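Local structure of carboxylesterase SOBER1 (Arabidopsis thaliana, 6AVW) at residues S71-S76 against S132-F137. The protein hydrolyses carboxylic esters with short acyl chains and phosphatidylcholine, and dampens the hypersensitive response triggered by the bacterial effector AvrBsT. The protein carries 1 engineered substitution. Residues are numbered along the deposited sequence; the frame is centred on the assembly and turned at random.
Sequences SPIDES and SGWVPF
Trp134 and Ile73 meet where the loop after strand 127-131 faces the chain leading into helix 75-93. CG2 of Ile73 approaches the indole obliquely, 4.5 Å from NE1 of Trp134. The same indole stacks on Phe67 and lies beside Ser108 and His194, assigned by similarity to the charge relay of this alpha/beta hydrolase, so the contact begins at the wall of the probable active site. At Val135 the backbone takes part: its O lies 4.2 Å from CG2 of Ile73. At Pro136 the carbonyl O is in van der Waals contact with CD1 of Ile73 at 3.6 Å. This oxygen accepts a hydrogen bond of 2.9 Å from a water bonded weakly to N and O of Asp74. Phe137 receives both partners: CD1 of Ile73 reaches its CA at 3.7 Å, while OE2 of Glu75 lies 3.3 Å from CB of Phe137. With CG anti to the backbone N (chi1 -166°) and the chain extended beyond, Glu75 reaches across to Phe137; carboxylate and phenyl planes are nearly perpendicular (82°), the contact falling at CB, short of the ring. OE2 accepts a hydrogen bond from the backbone N of Thr138. Direct contacts are thus van der Waals, largely aliphatic carbon against oxygen; one water makes the polar link between the segments, weakly at Asp74, while the Glu75-Thr138 hydrogen bond ties the first turn of helix 75-93 to the loop carrying Trp134.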
loop_
_atom_site.group_PDB
_atom_site.type_symbol
_atom_site.label_atom_id
_atom_site.label_comp_id
_atom_site.label_asym_id
_atom_site.label_seq_id
_atom_site.Cartn_x
_atom_site.Cartn_y
_atom_site.Cartn_z
ATOM N N SER A 71 -14.370 -8.153 -8.590
ATOM C CA SER A 71 -14.513 -8.938 -7.373
ATOM C C SER A 71 -15.059 -8.054 -6.253
ATOM O O SER A 71 -14.677 -6.885 -6.142
ATOM C CB SER A 71 -13.173 -9.548 -6.955
ATOM O OG SER A 71 -12.800 -10.620 -7.807
ATOM N N PRO A 72 -15.952 -8.576 -5.416
ATOM C CA PRO A 72 -16.573 -7.739 -4.384
ATOM C C PRO A 72 -15.564 -7.269 -3.347
ATOM O O PRO A 72 -14.519 -7.884 -3.118
ATOM C CB PRO A 72 -17.620 -8.667 -3.760
ATOM C CG PRO A 72 -17.097 -10.044 -4.020
ATOM C CD PRO A 72 -16.426 -9.969 -5.362
ATOM N N ILE A 73 -15.900 -6.144 -2.714
ATOM C CA ILE A 73 -15.059 -5.525 -1.699
ATOM C C ILE A 73 -15.940 -5.068 -0.543
ATOM O O ILE A 73 -17.147 -4.866 -0.693
ATOM C CB ILE A 73 -14.243 -4.337 -2.261
ATOM C CG1 ILE A 73 -15.145 -3.365 -3.030
ATOM C CG2 ILE A 73 -13.100 -4.833 -3.141
ATOM C CD1 ILE A 73 -15.609 -2.167 -2.217
ATOM N N ASP A 74 -15.318 -4.912 0.624
ATOM C CA ASP A 74 -15.986 -4.412 1.824
ATOM C C ASP A 74 -15.415 -3.027 2.110
ATOM O O ASP A 74 -14.363 -2.899 2.744
ATOM C CB ASP A 74 -15.783 -5.360 3.002
ATOM C CG ASP A 74 -16.713 -5.056 4.169
ATOM O OD1 ASP A 74 -17.161 -3.897 4.302
ATOM O OD2 ASP A 74 -16.999 -5.985 4.957
ATOM N N GLU A 75 -16.121 -1.991 1.649
ATOM C CA GLU A 75 -15.577 -0.637 1.705
ATOM C C GLU A 75 -15.486 -0.125 3.139
ATOM O O GLU A 75 -14.488 0.500 3.515
ATOM C CB GLU A 75 -16.427 0.299 0.846
ATOM C CG GLU A 75 -15.784 1.647 0.566
ATOM C CD GLU A 75 -16.430 2.376 -0.604
ATOM O OE1 GLU A 75 -16.842 3.542 -0.421
ATOM O OE2 GLU A 75 -16.525 1.789 -1.706
ATOM N N SER A 76 -16.511 -0.385 3.955
ATOM C CA SER A 76 -16.495 0.101 5.332
ATOM C C SER A 76 -15.373 -0.545 6.136
ATOM O O SER A 76 -14.765 0.100 6.998
ATOM C CB SER A 76 -17.846 -0.161 5.996
ATOM O OG SER A 76 -18.180 -1.534 5.932
ATOM N N SER A 132 1.492 -5.471 -5.661
ATOM C CA SER A 132 0.498 -6.510 -5.941
ATOM C C SER A 132 -0.804 -6.266 -5.180
ATOM O O SER A 132 -1.405 -7.189 -4.626
ATOM C CB SER A 132 1.055 -7.900 -5.628
ATOM O OG SER A 132 2.318 -8.085 -6.245
ATOM N N GLY A 133 -1.251 -5.014 -5.153
ATOM C CA GLY A 133 -2.466 -4.649 -4.460
ATOM C C GLY A 133 -3.673 -4.654 -5.379
ATOM O O GLY A 133 -3.647 -5.171 -6.497
ATOM N N TRP A 134 -4.752 -4.059 -4.880
ATOM C CA TRP A 134 -5.959 -3.865 -5.666
ATOM C C TRP A 134 -6.662 -2.617 -5.154
ATOM O O TRP A 134 -6.310 -2.070 -4.106
ATOM C CB TRP A 134 -6.874 -5.098 -5.614
ATOM C CG TRP A 134 -7.415 -5.450 -4.248
ATOM C CD1 TRP A 134 -8.588 -5.020 -3.695
ATOM C CD2 TRP A 134 -6.815 -6.327 -3.284
ATOM N NE1 TRP A 134 -8.750 -5.566 -2.442
ATOM C CE2 TRP A 134 -7.677 -6.371 -2.166
ATOM C CE3 TRP A 134 -5.632 -7.073 -3.252
ATOM C CZ2 TRP A 134 -7.391 -7.132 -1.030
ATOM C CZ3 TRP A 134 -5.350 -7.832 -2.122
ATOM C CH2 TRP A 134 -6.228 -7.854 -1.028
ATOM N N VAL A 135 -7.647 -2.152 -5.917
ATOM C CA VAL A 135 -8.436 -0.991 -5.511
ATOM C C VAL A 135 -9.508 -1.459 -4.534
ATOM O O VAL A 135 -10.464 -2.133 -4.943
ATOM C CB VAL A 135 -9.054 -0.279 -6.723
ATOM C CG1 VAL A 135 -9.987 0.831 -6.266
ATOM C CG2 VAL A 135 -7.960 0.280 -7.617
ATOM N N PRO A 136 -9.397 -1.131 -3.247
ATOM C CA PRO A 136 -10.300 -1.700 -2.236
ATOM C C PRO A 136 -11.614 -0.956 -2.041
ATOM O O PRO A 136 -12.307 -1.230 -1.056
ATOM C CB PRO A 136 -9.447 -1.612 -0.964
ATOM C CG PRO A 136 -8.664 -0.353 -1.154
ATOM C CD PRO A 136 -8.381 -0.249 -2.641
ATOM N N PHE A 137 -11.970 -0.031 -2.926
ATOM C CA PHE A 137 -13.258 0.641 -2.845
ATOM C C PHE A 137 -13.717 1.018 -4.247
ATOM O O PHE A 137 -12.988 0.855 -5.229
ATOM C CB PHE A 137 -13.208 1.875 -1.928
ATOM C CG PHE A 137 -11.918 2.652 -1.990
ATOM C CD1 PHE A 137 -11.295 2.925 -3.200
ATOM C CD2 PHE A 137 -11.347 3.142 -0.827
ATOM C CE1 PHE A 137 -10.114 3.650 -3.243
ATOM C CE2 PHE A 137 -10.171 3.870 -0.865
ATOM C CZ PHE A 137 -9.554 4.123 -2.074
HETATM O O HOH W 1 -12.845 -3.678 0.462
#